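Long-range contacts in alpha-rhamnosidase (Dictyoglomus thermophilum, PDB 6I60), which probably hydrolyses terminal non-reducing alpha-L-rhamnose residues from alpha-L-rhamnosides: residues 753-758 with 780-785; 724-729 with 760-765; 188-193 with 270-275. One frame throughout, in Å; residues are numbered along the deposited sequence.

Interaction 1 (753-758 with 780-785); sequences HDYHLD and AYKIVN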
loop_
_atom_site.group_PDB
_atom_site.type_symbol
_atom_site.label_atom_id
_atom_site.label_comp_id
_atom_site.label_asym_id
_atom_site.label_seq_id
_atom_site.Cartn_x
_atom_site.Cartn_y
_atom_site.Cartn_z
ATOM N N HIS A 753 23.082 -16.142 -20.959
ATOM C CA HIS A 753 22.612 -14.776 -20.779
ATOM C C HIS A 753 23.618 -13.852 -20.106
ATOM O O HIS A 753 23.340 -12.654 -19.982
ATOM C CB HIS A 753 21.302 -14.772 -19.984
ATOM C CG HIS A 753 20.107 -15.155 -20.798
ATOM N ND1 HIS A 753 19.737 -16.467 -21.002
ATOM C CD2 HIS A 753 19.209 -14.402 -21.476
ATOM C CE1 HIS A 753 18.657 -16.504 -21.762
ATOM N NE2 HIS A 753 18.317 -15.264 -22.063
ATOM N N ASP A 754 24.772 -14.365 -19.674
ATOM C CA ASP A 754 25.844 -13.542 -19.110
ATOM C C ASP A 754 25.342 -12.715 -17.924
ATOM O O ASP A 754 25.471 -11.489 -17.891
ATOM C CB ASP A 754 26.468 -12.647 -20.184
ATOM C CG ASP A 754 27.767 -12.010 -19.732
ATOM O OD1 ASP A 754 28.597 -12.711 -19.116
ATOM O OD2 ASP A 754 27.954 -10.803 -19.991
ATOM N N TYR A 755 24.756 -13.411 -16.948
ATOM C CA TYR A 755 24.232 -12.803 -15.723
ATOM C C TYR A 755 23.182 -11.733 -16.040
ATOM O O TYR A 755 23.321 -10.560 -15.692
ATOM C CB TYR A 755 25.366 -12.224 -14.871
ATOM C CG TYR A 755 26.397 -13.240 -14.443
ATOM C CD1 TYR A 755 27.510 -13.497 -15.227
ATOM C CD2 TYR A 755 26.261 -13.936 -13.250
ATOM C CE1 TYR A 755 28.458 -14.421 -14.838
ATOM C CE2 TYR A 755 27.201 -14.860 -12.852
ATOM C CZ TYR A 755 28.299 -15.100 -13.649
ATOM O OH TYR A 755 29.240 -16.023 -13.253
ATOM N N HIS A 756 22.117 -12.165 -16.709
ATOM C CA HIS A 756 21.020 -11.275 -17.054
ATOM C C HIS A 756 19.702 -12.008 -16.867
ATOM O O HIS A 756 19.608 -13.216 -17.093
ATOM C CB HIS A 756 21.139 -10.760 -18.494
ATOM C CG HIS A 756 22.125 -9.645 -18.659
ATOM N ND1 HIS A 756 23.459 -9.863 -18.926
ATOM C CD2 HIS A 756 21.969 -8.301 -18.597
ATOM C CE1 HIS A 756 24.083 -8.703 -19.021
ATOM N NE2 HIS A 756 23.201 -7.738 -18.826
ATOM N N LEU A 757 18.685 -11.261 -16.446
ATOM C CA LEU A 757 17.367 -11.839 -16.223
ATOM C C LEU A 757 16.677 -12.131 -17.550
ATOM O O LEU A 757 16.658 -11.290 -18.453
ATOM C CB LEU A 757 16.510 -10.892 -15.385
ATOM C CG LEU A 757 16.893 -10.725 -13.916
ATOM C CD1 LEU A 757 16.111 -9.588 -13.290
ATOM C CD2 LEU A 757 16.658 -12.017 -13.157
ATOM N N ASP A 758 16.115 -13.330 -17.666
ATOM C CA ASP A 758 15.278 -13.726 -18.793
ATOM C C ASP A 758 13.875 -14.065 -18.305
ATOM O O ASP A 758 13.224 -14.990 -18.798
ATOM C CB ASP A 758 15.897 -14.904 -19.545
ATOM C CG ASP A 758 15.351 -15.055 -20.957
ATOM O OD1 ASP A 758 14.818 -14.067 -21.508
ATOM O OD2 ASP A 758 15.456 -16.166 -21.519
ATOM N N ALA A 780 23.377 -14.117 -8.098
ATOM C CA ALA A 780 22.285 -13.157 -7.984
ATOM C C ALA A 780 22.810 -11.732 -7.873
ATOM O O ALA A 780 22.233 -10.804 -8.454
ATOM C CB ALA A 780 21.406 -13.505 -6.783
ATOM N N TYR A 781 23.905 -11.537 -7.133
ATOM C CA TYR A 781 24.481 -10.203 -7.010
ATOM C C TYR A 781 25.014 -9.705 -8.348
ATOM O O TYR A 781 24.874 -8.521 -8.676
ATOM C CB TYR A 781 25.588 -10.205 -5.958
ATOM C CG TYR A 781 26.252 -8.862 -5.763
ATOM C CD1 TYR A 781 25.677 -7.895 -4.951
ATOM C CD2 TYR A 781 27.453 -8.559 -6.392
ATOM C CE1 TYR A 781 26.278 -6.665 -4.770
ATOM C CE2 TYR A 781 28.062 -7.331 -6.219
ATOM C CZ TYR A 781 27.471 -6.388 -5.405
ATOM O OH TYR A 781 28.069 -5.161 -5.225
ATOM N N LYS A 782 25.632 -10.593 -9.133
ATOM C CA LYS A 782 26.144 -10.192 -10.439
ATOM C C LYS A 782 25.016 -9.834 -11.396
ATOM O O LYS A 782 25.214 -9.026 -12.310
ATOM C CB LYS A 782 27.013 -11.301 -11.030
ATOM C CG LYS A 782 28.453 -11.290 -10.535
ATOM C CD LYS A 782 29.392 -11.967 -11.525
ATOM C CE LYS A 782 29.541 -11.145 -12.796
ATOM N NZ LYS A 782 30.937 -11.171 -13.316
ATOM N N ILE A 783 23.835 -10.424 -11.205
ATOM C CA ILE A 783 22.679 -10.049 -12.013
ATOM C C ILE A 783 22.223 -8.640 -11.660
ATOM O O ILE A 783 21.923 -7.829 -12.544
ATOM C CB ILE A 783 21.550 -11.078 -11.827
ATOM C CG1 ILE A 783 21.906 -12.394 -12.519
ATOM C CG2 ILE A 783 20.233 -10.539 -12.358
ATOM C CD1 ILE A 783 21.213 -13.603 -11.926
ATOM N N VAL A 784 22.179 -8.322 -10.364
ATOM C CA VAL A 784 21.707 -7.014 -9.924
ATOM C C VAL A 784 22.681 -5.918 -10.347
ATOM O O VAL A 784 22.267 -4.835 -10.777
ATOM C CB VAL A 784 21.480 -7.026 -8.400
ATOM C CG1 VAL A 784 21.664 -5.640 -7.810
ATOM C CG2 VAL A 784 20.095 -7.565 -8.077
ATOM N N ASN A 785 23.984 -6.190 -10.255
ATOM C CA ASN A 785 25.012 -5.200 -10.565
ATOM C C ASN A 785 25.139 -4.908 -12.058
ATOM O O ASN A 785 26.012 -4.121 -12.440
ATOM C CB ASN A 785 26.362 -5.669 -10.012
ATOM C CG ASN A 785 27.294 -4.513 -9.674
ATOM O OD1 ASN A 785 28.094 -4.603 -8.743
ATOM N ND2 ASN A 785 27.200 -3.427 -10.434
#
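Tyr755 and Ile783 bring their CA atoms to 4.9 Å of each other where an irregular loop passes the last turn of helix 777-784, and no hydrogen bond spans the gap. Asp754 and Tyr755 both take left-handed backbone angles, and the CB of Tyr755 points toward the helix. Its ring is met by Lys782, whose aliphatic chain lies over one face. Lys782 CD stands 3.9 Å from the centroid of the Tyr755 ring in a CH-pi contact, while Lys782 CB comes to 3.5 Å from CD2 of Tyr755. Bends at chi3 (69°) and chi4 keep the rest of the lysine chain over that face, where Lys782 NZ makes a cation-pi contact 4.7 Å from the Tyr755 centroid. Ile783 divides its two branches between neighbours: CG1 lies 4.2 Å from Tyr755 CB, and CG2 reaches 3.7 Å from Leu757 CG, the leucine and isoleucine side chains crossing nearly perpendicularly. His756 probably helps hold the loop's shape: ND1 donates to His753 O at 3.0 Å and NE2 is hydrogen-bonded to Thr788 OG1. Leu757 also packs on helix 761-773, and Ile783 on Ile749 of helix 738-750. A short connection is thus wedged by aromatic and branched side chains against a neighbouring helix, within the helical (alpha/alpha)6-barrel domain of the six-hairpin glycosidases.

Interaction 2 (724-729 with 760-765); sequences NTLPLY and GIVATR
Leu726 and Ala763 mark the middle of a helix-helix contact in the six-hairpin glycosidase domain, an (alpha/alpha)6 barrel. The axes of the short segments 724-729 and 761-765 approach to 9.5 Å and are inclined by 48°, with Leu726 and Ala763 the nearest CA pair. Leu726 divides its two methyls between neighbouring residues of the other helix. Its CD1 rests 3.7 Å from Ala763 CB, and CD2 of the same leucine lies 4.3 Å from Val762 CG1, so the fork sits over two successive positions of helix 761-773. Thr725 closes on the same alanine, its OG1 3.9 Å from Ala763 CB. Phe632 and Thr629 of helix 626-648 pack against Leu726 as well, making the leucine part of a three-helix junction. Pro727 follows directly, and the helix is kinked there because the proline nitrogen has no bond to the preceding turn.

One turn further on, the contact becomes polar. Tyr729 has CG anti to its backbone N (chi1 -176°), which sends the ring across toward Arg765, whose own chain bends at chi2. Tyr729 OH lies 3.6 Å from Arg765 NH1. The ring and guanidinium planes stand 63° apart. The arginine's firmer partners lie beyond this pair: NH2 forms a salt bridge with Glu515 and a hydrogen bond with Tyr571. With a leucine in place of Arg765, Glu515 would probably lose its cationic mate and the tyrosine hydroxyls of Tyr571 and Tyr729 a shared polar neighbour. At the outer ends of the Tyr729 and Arg765 side chains a water lies in the plane of both flat groups: it is 2.9 Å from Tyr729 OH and accepts a weak bond of 3.4 Å from Arg765 NH1.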
loop_
_atom_site.group_PDB
_atom_site.type_symbol
_atom_site.label_atom_id
_atom_site.label_comp_id
_atom_site.label_asym_id
_atom_site.label_seq_id
_atom_site.Cartn_x
_atom_site.Cartn_y
_atom_site.Cartn_z
ATOM N N ASN A 724 12.394 -22.940 -14.669
ATOM C CA ASN A 724 13.188 -23.668 -13.688
ATOM C C ASN A 724 13.183 -23.055 -12.294
ATOM O O ASN A 724 13.264 -23.802 -11.317
ATOM C CB ASN A 724 14.642 -23.796 -14.170
ATOM C CG ASN A 724 14.871 -25.040 -15.008
ATOM O OD1 ASN A 724 14.038 -25.943 -15.041
ATOM N ND2 ASN A 724 16.007 -25.091 -15.690
ATOM N N THR A 725 13.100 -21.726 -12.170
ATOM C CA THR A 725 13.086 -21.121 -10.839
ATOM C C THR A 725 11.785 -21.410 -10.102
ATOM O O THR A 725 11.778 -21.481 -8.867
ATOM C CB THR A 725 13.303 -19.608 -10.927
ATOM O OG1 THR A 725 12.128 -18.980 -11.458
ATOM C CG2 THR A 725 14.484 -19.283 -11.813
ATOM N N LEU A 726 10.681 -21.582 -10.836
ATOM C CA LEU A 726 9.388 -21.762 -10.176
ATOM C C LEU A 726 9.291 -23.102 -9.454
ATOM O O LEU A 726 8.969 -23.106 -8.252
ATOM C CB LEU A 726 8.254 -21.558 -11.188
ATOM C CG LEU A 726 7.687 -20.139 -11.268
ATOM C CD1 LEU A 726 8.698 -19.190 -11.887
ATOM C CD2 LEU A 726 6.387 -20.118 -12.054
ATOM N N PRO A 727 9.550 -24.255 -10.086
ATOM C CA PRO A 727 9.529 -25.510 -9.317
ATOM C C PRO A 727 10.642 -25.603 -8.287
ATOM O O PRO A 727 10.494 -26.344 -7.307
ATOM C CB PRO A 727 9.670 -26.593 -10.396
ATOM C CG PRO A 727 10.363 -25.916 -11.512
ATOM C CD PRO A 727 9.858 -24.503 -11.509
ATOM N N LEU A 728 11.746 -24.875 -8.473
ATOM C CA LEU A 728 12.815 -24.851 -7.480
ATOM C C LEU A 728 12.488 -23.962 -6.288
ATOM O O LEU A 728 13.072 -24.148 -5.215
ATOM C CB LEU A 728 14.123 -24.384 -8.123
ATOM C CG LEU A 728 14.980 -25.459 -8.791
ATOM C CD1 LEU A 728 16.037 -24.820 -9.678
ATOM C CD2 LEU A 728 15.619 -26.363 -7.749
ATOM N N TYR A 729 11.574 -23.003 -6.450
ATOM C CA TYR A 729 11.183 -22.150 -5.333
ATOM C C TYR A 729 10.329 -22.921 -4.334
ATOM O O TYR A 729 10.677 -23.033 -3.153
ATOM C CB TYR A 729 10.437 -20.917 -5.849
ATOM C CG TYR A 729 10.079 -19.927 -4.764
ATOM C CD1 TYR A 729 11.015 -19.014 -4.295
ATOM C CD2 TYR A 729 8.807 -19.907 -4.205
ATOM C CE1 TYR A 729 10.696 -18.110 -3.301
ATOM C CE2 TYR A 729 8.477 -19.006 -3.208
ATOM C CZ TYR A 729 9.426 -18.108 -2.761
ATOM O OH TYR A 729 9.107 -17.207 -1.770
ATOM N N GLY A 760 9.940 -12.731 -16.533
ATOM C CA GLY A 760 8.923 -11.708 -16.419
ATOM C C GLY A 760 8.712 -11.279 -14.981
ATOM O O GLY A 760 9.575 -11.450 -14.115
ATOM N N ILE A 761 7.529 -10.719 -14.722
ATOM C CA ILE A 761 7.245 -10.193 -13.391
ATOM C C ILE A 761 7.103 -11.318 -12.372
ATOM O O ILE A 761 7.448 -11.145 -11.197
ATOM C CB ILE A 761 5.990 -9.300 -13.426
ATOM C CG1 ILE A 761 4.762 -10.097 -13.865
ATOM C CG2 ILE A 761 6.197 -8.123 -14.360
ATOM C CD1 ILE A 761 3.464 -9.355 -13.664
ATOM N N VAL A 762 6.612 -12.485 -12.797
ATOM C CA VAL A 762 6.358 -13.575 -11.858
ATOM C C VAL A 762 7.667 -14.212 -11.409
ATOM O O VAL A 762 7.940 -14.327 -10.209
ATOM C CB VAL A 762 5.413 -14.617 -12.486
ATOM C CG1 VAL A 762 5.479 -15.925 -11.711
ATOM C CG2 VAL A 762 3.986 -14.087 -12.539
ATOM N N ALA A 763 8.495 -14.636 -12.365
ATOM C CA ALA A 763 9.713 -15.360 -12.031
ATOM C C ALA A 763 10.811 -14.457 -11.483
ATOM O O ALA A 763 11.696 -14.949 -10.773
ATOM C CB ALA A 763 10.226 -16.118 -13.255
ATOM N N THR A 764 10.782 -13.156 -11.790
ATOM C CA THR A 764 11.760 -12.247 -11.200
ATOM C C THR A 764 11.591 -12.159 -9.690
ATOM O O THR A 764 12.571 -11.948 -8.966
ATOM C CB THR A 764 11.646 -10.855 -11.823
ATOM O OG1 THR A 764 11.580 -10.970 -13.248
ATOM C CG2 THR A 764 12.847 -9.999 -11.448
ATOM N N ARG A 765 10.361 -12.326 -9.200
ATOM C CA ARG A 765 10.105 -12.296 -7.766
ATOM C C ARG A 765 10.709 -13.495 -7.041
ATOM O O ARG A 765 10.956 -13.412 -5.832
ATOM C CB ARG A 765 8.595 -12.231 -7.517
ATOM C CG ARG A 765 8.195 -11.951 -6.077
ATOM C CD ARG A 765 7.422 -13.120 -5.490
ATOM N NE ARG A 765 7.248 -13.005 -4.045
ATOM C CZ ARG A 765 8.121 -13.453 -3.149
ATOM N NH1 ARG A 765 9.240 -14.045 -3.547
ATOM N NH2 ARG A 765 7.877 -13.308 -1.853
HETATM O O HOH W 1 10.726 -15.025 -0.709
#

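Interaction 3 (188-193 with 270-275); sequences KIKRAR and LVEYED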
loop_
_atom_site.group_PDB
_atom_site.type_symbol
_atom_site.label_atom_id
_atom_site.label_comp_id
_atom_site.label_asym_id
_atom_site.label_seq_id
_atom_site.Cartn_x
_atom_site.Cartn_y
_atom_site.Cartn_z
ATOM N N LYS A 188 -23.514 26.241 24.257
ATOM C CA LYS A 188 -22.129 25.967 23.901
ATOM C C LYS A 188 -21.888 24.476 23.720
ATOM O O LYS A 188 -22.382 23.645 24.486
ATOM C CB LYS A 188 -21.161 26.547 24.937
ATOM C CG LYS A 188 -20.938 28.071 24.827
ATOM C CD LYS A 188 -21.063 28.664 23.395
ATOM C CE LYS A 188 -20.055 28.147 22.352
ATOM N NZ LYS A 188 -20.701 28.157 21.004
ATOM N N ILE A 189 -21.114 24.152 22.687
ATOM C CA ILE A 189 -20.932 22.772 22.268
ATOM C C ILE A 189 -19.956 22.061 23.199
ATOM O O ILE A 189 -19.104 22.673 23.849
ATOM C CB ILE A 189 -20.449 22.709 20.808
ATOM C CG1 ILE A 189 -19.198 23.570 20.636
ATOM C CG2 ILE A 189 -21.539 23.172 19.856
ATOM C CD1 ILE A 189 -18.233 23.026 19.627
ATOM N N LYS A 190 -20.093 20.739 23.258
ATOM C CA LYS A 190 -19.125 19.866 23.904
ATOM C C LYS A 190 -18.221 19.167 22.898
ATOM O O LYS A 190 -17.013 19.055 23.126
ATOM C CB LYS A 190 -19.846 18.821 24.762
ATOM C CG LYS A 190 -18.944 18.060 25.719
ATOM C CD LYS A 190 -19.746 17.426 26.846
ATOM C CE LYS A 190 -20.247 16.044 26.459
ATOM N NZ LYS A 190 -21.387 15.599 27.313
ATOM N N ARG A 191 -18.787 18.709 21.783
ATOM C CA ARG A 191 -18.026 18.096 20.704
ATOM C C ARG A 191 -18.878 18.129 19.443
ATOM O O ARG A 191 -20.103 18.256 19.505
ATOM C CB ARG A 191 -17.616 16.659 21.041
ATOM C CG ARG A 191 -18.745 15.654 20.909
ATOM C CD ARG A 191 -18.218 14.235 20.817
ATOM N NE ARG A 191 -19.229 13.259 21.210
ATOM C CZ ARG A 191 -19.310 12.027 20.720
ATOM N NH1 ARG A 191 -18.436 11.613 19.812
ATOM N NH2 ARG A 191 -20.265 11.207 21.137
ATOM N N ALA A 192 -18.210 18.017 18.296
ATOM C CA ALA A 192 -18.890 18.019 17.010
ATOM C C ALA A 192 -18.243 16.997 16.091
ATOM O O ALA A 192 -17.015 16.888 16.036
ATOM C CB ALA A 192 -18.858 19.407 16.355
ATOM N N ARG A 193 -19.077 16.249 15.374
ATOM C CA ARG A 193 -18.613 15.235 14.441
ATOM C C ARG A 193 -19.362 15.373 13.125
ATOM O O ARG A 193 -20.508 15.832 13.086
ATOM C CB ARG A 193 -18.803 13.824 15.004
ATOM C CG ARG A 193 -17.972 13.537 16.241
ATOM C CD ARG A 193 -16.488 13.604 15.930
ATOM N NE ARG A 193 -15.677 13.147 17.054
ATOM C CZ ARG A 193 -15.221 13.942 18.015
ATOM N NH1 ARG A 193 -15.494 15.239 17.989
ATOM N NH2 ARG A 193 -14.488 13.440 19.000
ATOM N N LEU A 270 -23.214 15.389 13.635
ATOM C CA LEU A 270 -23.506 15.238 15.055
ATOM C C LEU A 270 -22.936 16.413 15.841
ATOM O O LEU A 270 -21.773 16.788 15.668
ATOM C CB LEU A 270 -22.931 13.920 15.579
ATOM C CG LEU A 270 -23.270 13.470 17.008
ATOM C CD1 LEU A 270 -22.241 13.969 18.020
ATOM C CD2 LEU A 270 -24.675 13.896 17.416
ATOM N N VAL A 271 -23.761 16.993 16.710
ATOM C CA VAL A 271 -23.349 18.066 17.605
ATOM C C VAL A 271 -23.836 17.725 19.007
ATOM O O VAL A 271 -25.023 17.445 19.206
ATOM C CB VAL A 271 -23.897 19.435 17.157
ATOM C CG1 VAL A 271 -23.994 20.386 18.338
ATOM C CG2 VAL A 271 -23.017 20.029 16.067
ATOM N N GLU A 272 -22.919 17.736 19.972
ATOM C CA GLU A 272 -23.227 17.427 21.362
ATOM C C GLU A 272 -22.924 18.643 22.223
ATOM O O GLU A 272 -21.859 19.254 22.089
ATOM C CB GLU A 272 -22.428 16.215 21.852
ATOM C CG GLU A 272 -22.316 16.118 23.366
ATOM C CD GLU A 272 -22.235 14.686 23.858
ATOM O OE1 GLU A 272 -21.334 13.951 23.404
ATOM O OE2 GLU A 272 -23.071 14.297 24.700
ATOM N N TYR A 273 -23.859 18.990 23.099
ATOM C CA TYR A 273 -23.710 20.127 23.993
ATOM C C TYR A 273 -23.211 19.670 25.360
ATOM O O TYR A 273 -23.207 18.480 25.687
ATOM C CB TYR A 273 -25.037 20.880 24.122
ATOM C CG TYR A 273 -25.604 21.326 22.794
ATOM C CD1 TYR A 273 -25.140 22.477 22.171
ATOM C CD2 TYR A 273 -26.597 20.590 22.159
ATOM C CE1 TYR A 273 -25.652 22.887 20.954
ATOM C CE2 TYR A 273 -27.115 20.992 20.943
ATOM C CZ TYR A 273 -26.639 22.141 20.345
ATOM O OH TYR A 273 -27.150 22.546 19.133
ATOM N N GLU A 274 -22.783 20.645 26.166
ATOM C CA GLU A 274 -22.218 20.343 27.477
ATOM C C GLU A 274 -23.243 19.746 28.433
ATOM O O GLU A 274 -22.855 19.080 29.398
ATOM C CB GLU A 274 -21.608 21.606 28.090
ATOM C CG GLU A 274 -20.143 21.822 27.742
ATOM C CD GLU A 274 -19.741 23.284 27.787
ATOM O OE1 GLU A 274 -18.565 23.569 28.097
ATOM O OE2 GLU A 274 -20.600 24.149 27.514
ATOM N N ASP A 275 -24.535 19.965 28.187
ATOM C CA ASP A 275 -25.599 19.442 29.034
ATOM C C ASP A 275 -26.012 18.024 28.652
ATOM O O ASP A 275 -27.119 17.598 29.000
ATOM C CB ASP A 275 -26.815 20.371 28.989
ATOM C CG ASP A 275 -27.137 20.847 27.585
ATOM O OD1 ASP A 275 -27.020 20.038 26.642
ATOM O OD2 ASP A 275 -27.509 22.029 27.423
#
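Lys190 and Arg191 both face Glu272, and this two-against-one pairing is a classic beta bulge between two antiparallel strands of a mixed sheet in the rhamnosidase N-terminal domain. Glu272 O receives both backbone nitrogens, from Lys190 N at 2.6 Å and from Arg191 N at 3.1 Å, each tilted somewhat out of the carbonyl plane. The chain turns a corner at Lys190, where the register moves by one between the Ile189-Tyr273 and Arg191-Glu272 pairs.

Round Val271 the packing is largely apolar: the Ile189 methyl CG2 lies 4.0 Å from Val271 CG1, the isoleucine and valine side chains meeting at about a right angle. That same Val271 methyl lies over the rim of one face of the Tyr273 ring, a knob between isoleucine and tyrosine. Next along, the small Ala192 meets the other valine branch, its CB 4.2 Å from Val271 CG2.

On the side of Arg191 and Glu272, the carboxylate fits a cleft between two basic chains. The Lys190 chain runs alongside Glu272, both pointing the same way, and its NZ makes a weak salt bridge of 3.4 Å to Glu272 OE2. Leu270 CD1 approaches one face of the Arg191 guanidinium, while Arg191 CD sits near the rim of a face of the Arg193 guanidinium. Beyond the pair, Glu136 takes salt bridges from Arg191 and Arg193, and Cys110 O accepts from Arg191 NH2. The other half of the cleft is more exact: Arg191 NE, with its partner in the guanidinium plane, donates to Glu272 OE1 over 3.1 Å at 175°.

In the fold
Interactions 1 and 2 belong to one helical domain, their centres about 14 Å apart, and their segments alternate along the chain: 724-729, 753-758, 760-765, 780-785. They touch where Leu757 CD1 packs 3.8 Å from Thr764 CG2, so helix 761-773 takes part in both neighbourhoods and is followed in sequence by helix 777-784. The two thus link helices 722-729, 761-773 and 777-784 with the loop that precedes helix 761-773. Interaction 3 closes earlier in the chain, in a beta-sheet domain on the opposite side of the chain's centre, with its centre about 64 Å from that of interaction 1 and about 59 Å from that of interaction 2. The protein therefore joins separately packed helical and beta modules.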